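Local coordinates for protein 2-aminomuconate 6-semialdehyde dehydrogenase (Burkholderia cenocepacia, PDB 4U3W) that probably oxidises 2-aminomuconate 6-semialdehyde to 2-aminomuconate with NAD as hydride acceptor, at residues Leu23-Ile28 with Phe32-Thr37; Asn173-Leu178 with Glu199-Ser204; Val312-Glu315 with Arg321-Ala324; Ala417-Asp420 with Glu424-Lys427. One frame throughout, in Å; residues are numbered along the deposited sequence. Where two conformers were deposited one is given.

The four contacts differ in burial and in chemistry. Contact 1, a partly buried hairpin near the periphery, mixes backbone bonds, an aromatic pair and a polar side-chain bond. Contact 2 is fully buried, about 10 Å from the centre of the chain; its two helix starts touch each other by packing, with E106 bonded to both, and L24 of contact 1 touches P202 of contact 2. Contacts 3 and 4 lie far from contact 1, on the other side of the chain's centre, and pack helices against neighbouring strands of one sheet, 309-315 and 413-419, with centres about 12 Å apart. Contact 3 is purely apolar and buried, whereas contact 4 adds a charged, water-bridged margin to an apolar interior.

Contact 1. Residues Leu23-Ile28 with Phe32-Thr37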
loop_
_atom_site.group_PDB
_atom_site.type_symbol
_atom_site.label_atom_id
_atom_site.label_comp_id
_atom_site.label_asym_id
_atom_site.label_seq_id
_atom_site.Cartn_x
_atom_site.Cartn_y
_atom_site.Cartn_z
ATOM N N LEU A 23 23.303 2.623 43.516
ATOM C CA LEU A 23 22.361 3.725 43.366
ATOM C C LEU A 23 22.020 3.792 41.894
ATOM O O LEU A 23 22.924 3.919 41.064
ATOM C CB LEU A 23 22.961 5.068 43.848
ATOM C CG LEU A 23 22.097 6.336 43.732
ATOM C CD1 LEU A 23 20.932 6.198 44.710
ATOM C CD2 LEU A 23 22.908 7.675 44.048
ATOM N N LEU A 24 20.725 3.705 41.594
ATOM C CA LEU A 24 20.214 3.806 40.231
ATOM C C LEU A 24 19.815 5.253 39.966
ATOM O O LEU A 24 18.880 5.796 40.596
ATOM C CB LEU A 24 19.030 2.860 39.999
ATOM C CG LEU A 24 19.320 1.357 40.236
ATOM C CD1 LEU A 24 18.105 0.494 39.872
ATOM C CD2 LEU A 24 20.501 0.887 39.409
ATOM N N ARG A 25 20.551 5.852 39.046
ATOM C CA ARG A 25 20.420 7.262 38.692
ATOM C C ARG A 25 19.590 7.472 37.419
ATOM O O ARG A 25 19.400 6.523 36.610
ATOM C CB ARG A 25 21.829 7.868 38.525
ATOM C CG ARG A 25 22.679 7.918 39.836
ATOM C CD ARG A 25 24.105 8.419 39.508
ATOM N NE ARG A 25 24.975 8.456 40.691
ATOM C CZ ARG A 25 25.638 7.405 41.161
ATOM N NH1 ARG A 25 25.545 6.223 40.524
ATOM N NH2 ARG A 25 26.421 7.540 42.245
ATOM N N HIS A 26 19.043 8.687 37.287
ATOM C CA HIS A 26 18.424 9.159 36.071
ATOM C C HIS A 26 19.503 9.314 35.004
ATOM O O HIS A 26 20.691 9.416 35.325
ATOM C CB HIS A 26 17.702 10.525 36.269
ATOM C CG HIS A 26 16.922 10.591 37.540
ATOM N ND1 HIS A 26 15.789 9.839 37.759
ATOM C CD2 HIS A 26 17.156 11.302 38.688
ATOM C CE1 HIS A 26 15.363 10.057 39.006
ATOM N NE2 HIS A 26 16.154 10.971 39.572
ATOM N N TYR A 27 19.086 9.377 33.748
ATOM C CA TYR A 27 20.028 9.660 32.658
ATOM C C TYR A 27 19.466 10.822 31.881
ATOM O O TYR A 27 18.446 10.687 31.210
ATOM C CB TYR A 27 20.245 8.441 31.748
ATOM C CG TYR A 27 21.279 8.694 30.642
ATOM C CD1 TYR A 27 22.637 8.716 30.936
ATOM C CD2 TYR A 27 20.893 8.877 29.314
ATOM C CE1 TYR A 27 23.611 8.952 29.921
ATOM C CE2 TYR A 27 21.878 9.150 28.255
ATOM C CZ TYR A 27 23.230 9.171 28.605
ATOM O OH TYR A 27 24.223 9.390 27.680
ATOM N N ILE A 28 20.091 12.001 32.015
ATOM C CA ILE A 28 19.503 13.198 31.417
ATOM C C ILE A 28 20.542 14.020 30.659
ATOM O O ILE A 28 21.597 14.347 31.217
ATOM C CB ILE A 28 18.819 14.053 32.533
ATOM C CG1 ILE A 28 17.673 13.253 33.206
ATOM C CG2 ILE A 28 18.330 15.387 32.008
ATOM C CD1 ILE A 28 17.052 14.022 34.453
ATOM N N PHE A 32 24.494 10.524 33.751
ATOM C CA PHE A 32 23.779 10.032 34.905
ATOM C C PHE A 32 23.802 11.081 35.996
ATOM O O PHE A 32 24.834 11.758 36.194
ATOM C CB PHE A 32 24.385 8.724 35.388
ATOM C CG PHE A 32 24.101 7.556 34.426
ATOM C CD1 PHE A 32 22.906 6.851 34.507
ATOM C CD2 PHE A 32 25.014 7.241 33.421
ATOM C CE1 PHE A 32 22.614 5.773 33.583
ATOM C CE2 PHE A 32 24.745 6.205 32.522
ATOM C CZ PHE A 32 23.556 5.457 32.604
ATOM N N VAL A 33 22.648 11.250 36.653
ATOM C CA VAL A 33 22.463 12.304 37.668
ATOM C C VAL A 33 21.556 11.721 38.744
ATOM O O VAL A 33 20.583 11.043 38.411
ATOM C CB VAL A 33 21.864 13.642 37.084
ATOM C CG1 VAL A 33 22.798 14.260 36.037
ATOM C CG2 VAL A 33 20.470 13.442 36.465
ATOM N N ALA A 34 21.899 11.933 40.016
ATOM C CA ALA A 34 21.032 11.535 41.126
ATOM C C ALA A 34 19.926 12.558 41.331
ATOM O O ALA A 34 19.743 13.442 40.508
ATOM C CB ALA A 34 21.868 11.354 42.451
ATOM N N SER A 35 19.104 12.380 42.360
ATOM C CA SER A 35 18.211 13.487 42.765
ATOM C C SER A 35 18.177 13.501 44.295
ATOM O O SER A 35 18.922 12.758 44.914
ATOM C CB SER A 35 16.823 13.339 42.134
ATOM O OG SER A 35 16.253 12.067 42.439
ATOM N N GLY A 36 17.353 14.354 44.905
ATOM C CA GLY A 36 17.442 14.638 46.332
ATOM C C GLY A 36 16.698 13.674 47.230
ATOM O O GLY A 36 16.710 13.871 48.414
ATOM N N THR A 37 16.018 12.660 46.679
ATOM C CA THR A 37 15.461 11.598 47.560
ATOM C C THR A 37 15.582 10.260 46.788
ATOM O O THR A 37 15.744 10.263 45.525
ATOM C CB THR A 37 13.951 11.792 47.938
ATOM O OG1 THR A 37 13.166 11.610 46.748
ATOM C CG2 THR A 37 13.659 13.175 48.520
#
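H26 and V33 form a hydrogen-bonded antiparallel pair, followed by the non-hydrogen-bonded pair Y27-F32. V33 N reaches H26 O at 3.0 Å in a fairly straight bond (157° at the hydrogen), whereas the return bond from H26 N to V33 O is weak. H26 O is further approached by F32 CA in a CA-H...O contact. On one face of the sheet, Y27 points the edge of its ring at F32: its CD1 stands 3.5 Å above the F32 ring plane, over the centre, with the two planes at 56°, an edge-to-face pair. Y27 OH bonds to H213, which holds this ring from its far end. The arrangement is a short beta hairpin at one margin of a mixed sheet, with strand 31-33 outermost in the chain and strand 49-54 beyond 23-28. On the opposite face, H26 CB and I28 CD1 both pack on V33 CG2, each at 4.0 Å. A first torsion of -43° sends the H26 ring along the hairpin, and its NE2 and S35 OG share a nearly straight hydrogen bond of 3.1 Å. H26 ND1 is engaged by the backbone N of H226, so the imidazole is held at both nitrogens, by S35 and by H226.

Contact 2. Residues Asn173-Leu178 with Glu199-Ser204; sequences NLPLLL and EETPSS
P175 and T201 make the broader part of this tightly packed contact, the pyrrolidine ring of one set across the branched side chain of the other at about a right angle. The carbon CG of P175 presses on all three side-chain atoms of T201, nearest at CB (3.5 Å) and next at OG1 (3.6 Å). T201 holds OG1 between its own backbone N and carbonyl carbon (chi1 59°), which turns the hydroxyl toward the proline while CG2 also touches CG of the ring. A second close touch rests on a single pair of atoms: S204 OG lies 3.5 Å from L176 CB, and the leucine CD1 stays 3.9 Å from the same oxygen. These are van der Waals approaches; the polar work of S204 goes elsewhere, since OG bonds to one carboxylate oxygen of E106 while the other oxygen receives the backbone N of L176. A single carboxylate thus ties together the first turns of two helices, whose N-terminal ends would be expected to stabilise its negative charge. The loose side is the loop bearing E199 and E200, which runs away from the proline and is partly exposed; E200 there joins L42 at a magnesium site. In the fold, helix 175-188 crosses from strand 153-169 to the parallel strand 192-196, a beta-alpha-beta unit consistent with the family's nucleotide-binding domain; helix 203-214 starts alongside, and helix 99-110 supplies E106 to both.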
loop_
_atom_site.group_PDB
_atom_site.type_symbol
_atom_site.label_atom_id
_atom_site.label_comp_id
_atom_site.label_asym_id
_atom_site.label_seq_id
_atom_site.Cartn_x
_atom_site.Cartn_y
_atom_site.Cartn_z
ATOM N N ASN A 173 5.603 -5.533 34.182
ATOM C CA ASN A 173 5.463 -6.986 33.924
ATOM C C ASN A 173 6.461 -7.529 32.893
ATOM O O ASN A 173 7.047 -8.614 33.073
ATOM C CB ASN A 173 4.031 -7.370 33.522
ATOM C CG ASN A 173 3.581 -6.751 32.198
ATOM O OD1 ASN A 173 3.721 -5.558 31.993
ATOM N ND2 ASN A 173 3.069 -7.567 31.292
ATOM N N LEU A 174 6.722 -6.811 31.838
ATOM C CA LEU A 174 7.751 -7.368 30.950
ATOM C C LEU A 174 8.674 -6.215 30.691
ATOM O O LEU A 174 8.577 -5.588 29.649
ATOM C CB LEU A 174 7.159 -7.893 29.651
ATOM C CG LEU A 174 6.215 -9.088 29.676
ATOM C CD1 LEU A 174 5.540 -9.241 28.328
ATOM C CD2 LEU A 174 6.945 -10.388 30.059
ATOM N N PRO A 175 9.506 -5.871 31.686
ATOM C CA PRO A 175 10.077 -4.508 31.733
ATOM C C PRO A 175 10.899 -4.134 30.501
ATOM O O PRO A 175 10.612 -3.113 29.870
ATOM C CB PRO A 175 10.980 -4.542 32.978
ATOM C CG PRO A 175 10.421 -5.638 33.838
ATOM C CD PRO A 175 9.875 -6.674 32.862
ATOM N N LEU A 176 11.923 -4.910 30.167
ATOM C CA LEU A 176 12.749 -4.475 29.060
ATOM C C LEU A 176 11.937 -4.576 27.764
ATOM O O LEU A 176 12.011 -3.662 26.929
ATOM C CB LEU A 176 14.055 -5.271 28.982
ATOM C CG LEU A 176 14.950 -4.703 27.869
ATOM C CD1 LEU A 176 15.527 -3.307 28.257
ATOM C CD2 LEU A 176 16.024 -5.632 27.465
ATOM N N LEU A 177 11.163 -5.652 27.583
ATOM C CA LEU A 177 10.457 -5.891 26.320
ATOM C C LEU A 177 9.518 -4.732 25.970
ATOM O O LEU A 177 9.530 -4.196 24.827
ATOM C CB LEU A 177 9.665 -7.226 26.381
ATOM C CG LEU A 177 8.945 -7.821 25.159
ATOM C CD1 LEU A 177 8.581 -9.305 25.375
ATOM C CD2 LEU A 177 7.692 -7.089 24.770
ATOM N N LEU A 178 8.681 -4.359 26.931
ATOM C CA LEU A 178 7.682 -3.336 26.679
ATOM C C LEU A 178 8.281 -1.911 26.662
ATOM O O LEU A 178 7.732 -1.025 26.003
ATOM C CB LEU A 178 6.558 -3.455 27.722
ATOM C CG LEU A 178 5.851 -4.814 27.514
ATOM C CD1 LEU A 178 4.774 -5.026 28.562
ATOM C CD2 LEU A 178 5.264 -4.891 26.099
ATOM N N GLU A 199 8.535 1.847 38.895
ATOM C CA GLU A 199 9.309 1.908 40.123
ATOM C C GLU A 199 9.665 0.480 40.609
ATOM O O GLU A 199 10.653 0.318 41.297
ATOM C CB GLU A 199 8.563 2.690 41.240
ATOM C CG GLU A 199 7.203 2.083 41.645
ATOM C CD GLU A 199 6.021 2.595 40.797
ATOM O OE1 GLU A 199 6.214 3.136 39.669
ATOM O OE2 GLU A 199 4.868 2.435 41.253
ATOM N N GLU A 200 8.891 -0.555 40.240
ATOM C CA GLU A 200 9.220 -1.923 40.635
ATOM C C GLU A 200 10.393 -2.527 39.863
ATOM O O GLU A 200 11.033 -3.507 40.343
ATOM C CB GLU A 200 8.019 -2.869 40.412
ATOM C CG GLU A 200 6.783 -2.563 41.270
ATOM C CD GLU A 200 7.021 -2.854 42.760
ATOM O OE1 GLU A 200 8.009 -3.540 43.132
ATOM O OE2 GLU A 200 6.201 -2.393 43.558
ATOM N N THR A 201 10.590 -2.025 38.633
ATOM C CA THR A 201 11.554 -2.637 37.708
ATOM C C THR A 201 12.430 -1.619 36.994
ATOM O O THR A 201 12.331 -1.400 35.755
ATOM C CB THR A 201 10.794 -3.566 36.649
ATOM O OG1 THR A 201 9.838 -2.787 35.915
ATOM C CG2 THR A 201 10.029 -4.682 37.396
ATOM N N PRO A 202 13.345 -0.998 37.762
ATOM C CA PRO A 202 14.216 0.043 37.224
ATOM C C PRO A 202 15.505 -0.453 36.535
ATOM O O PRO A 202 16.151 0.352 35.872
ATOM C CB PRO A 202 14.597 0.841 38.494
ATOM C CG PRO A 202 14.617 -0.233 39.596
ATOM C CD PRO A 202 13.435 -1.106 39.241
ATOM N N SER A 203 15.914 -1.703 36.769
ATOM C CA SER A 203 17.314 -2.092 36.514
ATOM C C SER A 203 17.671 -2.252 35.041
ATOM O O SER A 203 18.711 -1.720 34.600
ATOM C CB SER A 203 17.667 -3.404 37.248
ATOM O OG SER A 203 17.393 -3.211 38.644
ATOM N N SER A 204 16.862 -3.000 34.277
ATOM C CA SER A 204 17.196 -3.189 32.863
ATOM C C SER A 204 17.064 -1.888 32.055
ATOM O O SER A 204 17.847 -1.653 31.110
ATOM C CB SER A 204 16.358 -4.326 32.232
ATOM O OG SER A 204 14.977 -4.007 32.075
#

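Contact 3. Residues Val312-Glu315 with Arg321-Ala324; sequences VYVE and RFVA
The F322 ring receives V314 on one face and is flanked by V312 at a slant. V314 CG2 sits 3.8 Å above the ring plane, shifted toward the rim on the CD1 side, and lies 4.1 Å from the centroid at 24° off the normal, a CH-pi contact. V312 CG1 comes in obliquely near CE1, at 4.3 Å. The other V314 methyl, CG1, reaches back to F322 CB at 4.0 Å, so the two branches of one valine grip both the stem and the ring. With CG anti to the backbone N (chi1 -173°), F322 projects its ring from helix 319-331 onto strand 309-315. V312 and V314 alternate along that strand with Y313, whose ring packs instead against helix 422-430; the sheet is therefore covered by helices on two sides, as in the alpha/beta catalytic domain of aldehyde dehydrogenases. F287, V291 and V294 of helix 287-299, with V281 of strand 277-281, also pack round the phenylalanine. Meanwhile its neighbour R321 makes a cation-pi contact with F287. Between strand and helix here the attraction is dispersion and burial, with only the CH-pi geometry lending it direction: the pairing depends on shape and not on polar matching.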
loop_
_atom_site.group_PDB
_atom_site.type_symbol
_atom_site.label_atom_id
_atom_site.label_comp_id
_atom_site.label_asym_id
_atom_site.label_seq_id
_atom_site.Cartn_x
_atom_site.Cartn_y
_atom_site.Cartn_z
ATOM N N VAL A 312 -11.779 -18.998 30.605
ATOM C CA VAL A 312 -11.693 -20.094 29.621
ATOM C C VAL A 312 -13.098 -20.659 29.403
ATOM O O VAL A 312 -13.833 -20.858 30.384
ATOM C CB VAL A 312 -10.739 -21.242 30.092
ATOM C CG1 VAL A 312 -10.585 -22.324 28.975
ATOM C CG2 VAL A 312 -9.370 -20.662 30.475
ATOM N N TYR A 313 -13.486 -20.882 28.131
ATOM C CA TYR A 313 -14.761 -21.532 27.826
ATOM C C TYR A 313 -14.510 -22.804 27.016
ATOM O O TYR A 313 -13.893 -22.750 25.972
ATOM C CB TYR A 313 -15.717 -20.622 27.045
ATOM C CG TYR A 313 -16.028 -19.283 27.761
ATOM C CD1 TYR A 313 -16.975 -19.200 28.774
ATOM C CD2 TYR A 313 -15.367 -18.128 27.391
ATOM C CE1 TYR A 313 -17.267 -17.957 29.423
ATOM C CE2 TYR A 313 -15.630 -16.881 28.030
ATOM C CZ TYR A 313 -16.577 -16.823 29.043
ATOM O OH TYR A 313 -16.787 -15.600 29.590
ATOM N N VAL A 314 -15.013 -23.934 27.506
ATOM C CA VAL A 314 -14.741 -25.230 26.873
ATOM C C VAL A 314 -16.076 -25.882 26.527
ATOM O O VAL A 314 -16.997 -25.892 27.340
ATOM C CB VAL A 314 -13.905 -26.144 27.799
ATOM C CG1 VAL A 314 -13.616 -27.512 27.155
ATOM C CG2 VAL A 314 -12.585 -25.432 28.180
ATOM N N GLU A 315 -16.188 -26.389 25.301
ATOM C CA GLU A 315 -17.436 -26.980 24.867
ATOM C C GLU A 315 -17.757 -28.184 25.769
ATOM O O GLU A 315 -16.868 -28.992 26.086
ATOM C CB GLU A 315 -17.374 -27.380 23.389
ATOM C CG GLU A 315 -18.728 -27.630 22.792
ATOM C CD GLU A 315 -18.628 -27.977 21.285
ATOM O OE1 GLU A 315 -17.543 -27.811 20.681
ATOM O OE2 GLU A 315 -19.642 -28.431 20.756
ATOM N N ARG A 321 -12.854 -33.534 31.198
ATOM C CA ARG A 321 -11.523 -34.014 30.809
ATOM C C ARG A 321 -10.524 -32.868 30.680
ATOM O O ARG A 321 -9.355 -33.013 31.064
ATOM C CB ARG A 321 -11.576 -34.753 29.459
ATOM C CG ARG A 321 -12.310 -36.049 29.481
ATOM C CD ARG A 321 -12.219 -36.780 28.097
ATOM N NE ARG A 321 -10.886 -36.678 27.490
ATOM C CZ ARG A 321 -10.621 -36.198 26.272
ATOM N NH1 ARG A 321 -11.586 -35.765 25.469
ATOM N NH2 ARG A 321 -9.368 -36.171 25.843
ATOM N N PHE A 322 -10.970 -31.738 30.121
ATOM C CA PHE A 322 -10.078 -30.586 29.970
ATOM C C PHE A 322 -9.674 -30.061 31.350
ATOM O O PHE A 322 -8.501 -29.789 31.610
ATOM C CB PHE A 322 -10.737 -29.476 29.146
ATOM C CG PHE A 322 -9.799 -28.327 28.801
ATOM C CD1 PHE A 322 -9.620 -27.262 29.673
ATOM C CD2 PHE A 322 -9.091 -28.348 27.616
ATOM C CE1 PHE A 322 -8.722 -26.204 29.340
ATOM C CE2 PHE A 322 -8.196 -27.321 27.272
ATOM C CZ PHE A 322 -8.033 -26.247 28.124
ATOM N N VAL A 323 -10.639 -29.896 32.239
ATOM C CA VAL A 323 -10.302 -29.363 33.563
ATOM C C VAL A 323 -9.286 -30.289 34.252
ATOM O O VAL A 323 -8.275 -29.844 34.765
ATOM C CB VAL A 323 -11.547 -29.196 34.447
ATOM C CG1 VAL A 323 -11.113 -28.706 35.824
ATOM C CG2 VAL A 323 -12.519 -28.208 33.824
ATOM N N ALA A 324 -9.548 -31.596 34.216
ATOM C CA ALA A 324 -8.667 -32.582 34.837
ATOM C C ALA A 324 -7.251 -32.551 34.254
ATOM O O ALA A 324 -6.303 -32.584 35.006
ATOM C CB ALA A 324 -9.276 -34.019 34.697
#

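Contact 4. Residues Ala417-Asp420 with Glu424-Lys427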
loop_
_atom_site.group_PDB
_atom_site.type_symbol
_atom_site.label_atom_id
_atom_site.label_comp_id
_atom_site.label_asym_id
_atom_site.label_seq_id
_atom_site.Cartn_x
_atom_site.Cartn_y
_atom_site.Cartn_z
ATOM N N ALA A 417 -15.411 -22.454 32.203
ATOM C CA ALA A 417 -16.863 -22.730 32.156
ATOM C C ALA A 417 -17.177 -23.546 30.935
ATOM O O ALA A 417 -16.450 -23.463 29.952
ATOM C CB ALA A 417 -17.694 -21.452 32.143
ATOM N N PRO A 418 -18.256 -24.360 31.000
ATOM C CA PRO A 418 -18.723 -25.073 29.805
ATOM C C PRO A 418 -19.566 -24.193 28.893
ATOM O O PRO A 418 -20.233 -23.296 29.423
ATOM C CB PRO A 418 -19.593 -26.190 30.382
ATOM C CG PRO A 418 -20.179 -25.553 31.639
ATOM C CD PRO A 418 -19.084 -24.656 32.186
ATOM N N PHE A 419 -19.586 -24.478 27.586
ATOM C CA PHE A 419 -20.569 -23.861 26.703
ATOM C C PHE A 419 -21.181 -24.932 25.797
ATOM O O PHE A 419 -20.623 -26.035 25.654
ATOM C CB PHE A 419 -19.950 -22.694 25.891
ATOM C CG PHE A 419 -18.991 -23.104 24.802
ATOM C CD1 PHE A 419 -17.639 -23.293 25.091
ATOM C CD2 PHE A 419 -19.409 -23.222 23.482
ATOM C CE1 PHE A 419 -16.719 -23.632 24.102
ATOM C CE2 PHE A 419 -18.505 -23.588 22.458
ATOM C CZ PHE A 419 -17.149 -23.794 22.763
ATOM N N ASP A 420 -22.327 -24.619 25.195
ATOM C CA ASP A 420 -23.008 -25.585 24.332
ATOM C C ASP A 420 -23.007 -25.263 22.853
ATOM O O ASP A 420 -23.059 -26.173 22.042
ATOM C CB ASP A 420 -24.453 -25.755 24.810
ATOM C CG ASP A 420 -24.516 -26.332 26.200
ATOM O OD1 ASP A 420 -23.989 -27.455 26.385
ATOM O OD2 ASP A 420 -25.018 -25.624 27.105
ATOM N N GLU A 424 -23.587 -18.764 21.192
ATOM C CA GLU A 424 -23.544 -18.538 22.616
ATOM C C GLU A 424 -22.181 -18.107 23.113
ATOM O O GLU A 424 -22.055 -17.093 23.819
ATOM C CB GLU A 424 -23.966 -19.812 23.354
ATOM C CG GLU A 424 -23.780 -19.723 24.868
ATOM C CD GLU A 424 -23.553 -21.075 25.542
ATOM O OE1 GLU A 424 -23.728 -22.107 24.896
ATOM O OE2 GLU A 424 -23.165 -21.106 26.715
ATOM N N VAL A 425 -21.141 -18.862 22.765
ATOM C CA VAL A 425 -19.829 -18.549 23.340
ATOM C C VAL A 425 -19.268 -17.239 22.744
ATOM O O VAL A 425 -18.519 -16.528 23.394
ATOM C CB VAL A 425 -18.819 -19.739 23.144
ATOM C CG1 VAL A 425 -18.232 -19.776 21.732
ATOM C CG2 VAL A 425 -17.700 -19.661 24.156
ATOM N N VAL A 426 -19.621 -16.927 21.501
ATOM C CA VAL A 426 -19.218 -15.653 20.919
ATOM C C VAL A 426 -19.790 -14.499 21.792
ATOM O O VAL A 426 -19.071 -13.554 22.144
ATOM C CB VAL A 426 -19.696 -15.530 19.457
ATOM C CG1 VAL A 426 -19.594 -14.083 18.982
ATOM C CG2 VAL A 426 -18.847 -16.467 18.512
ATOM N N LYS A 427 -21.070 -14.590 22.143
ATOM C CA LYS A 427 -21.697 -13.596 23.005
ATOM C C LYS A 427 -21.026 -13.519 24.359
ATOM O O LYS A 427 -20.814 -12.405 24.887
ATOM C CB LYS A 427 -23.187 -13.875 23.206
ATOM C CG LYS A 427 -24.011 -13.667 21.954
ATOM C CD LYS A 427 -25.496 -13.947 22.219
ATOM C CE LYS A 427 -26.304 -13.948 20.924
ATOM N NZ LYS A 427 -26.244 -12.608 20.281
HETATM O O HOH W 1 -23.924 -23.343 28.191
#
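F419 lays one face of its ring against V425, while the backbone just beyond it is held by E424. Followed outward, the phenylalanine meets first a carboxylate and then a hydrocarbon: its CB is 3.7 Å from E424 OE2, and CG faces V425 CG2. Farther out, CD1 and CE1 lie under that same methyl, CD2 touches V425 CB at 3.5 Å, and CE2 lies 3.9 Å from V425 CG1. The valine's CG2 stands over the face toward its rim, 3.8 Å from the ring centroid and 16° off the normal, a CH-pi contact. CG of F419 occupies the slot between its backbone N and carbonyl carbon (chi1 72°), which swings the ring over toward helix 422-430. F282 meets the ring edge-to-face.

Polar bonds gather at the exposed end. D420 N donates to E424 OE1 on the syn side at 2.9 Å, the angle at hydrogen being 157°, and the same oxygen accepts D421 N just ahead of the helix, as the glutamate of a capping box does. D420 OD2 and E424 OE1 stand 4.3 Å apart as like charges, a cost probably offset by nearby cations: R316 pairs with D420 OD1 and R428 with E424 OE2. One water donates to both D420 OD2 and E424 OE2. In what is probably the family's alpha/beta catalytic domain, strand 413-419 runs parallel to 309-315, to which A417 and F419 are bonded through the backbone; helix 422-430 lies over these strands, with V425 also touching Y313 of 309-315 and V280 of strand 277-281.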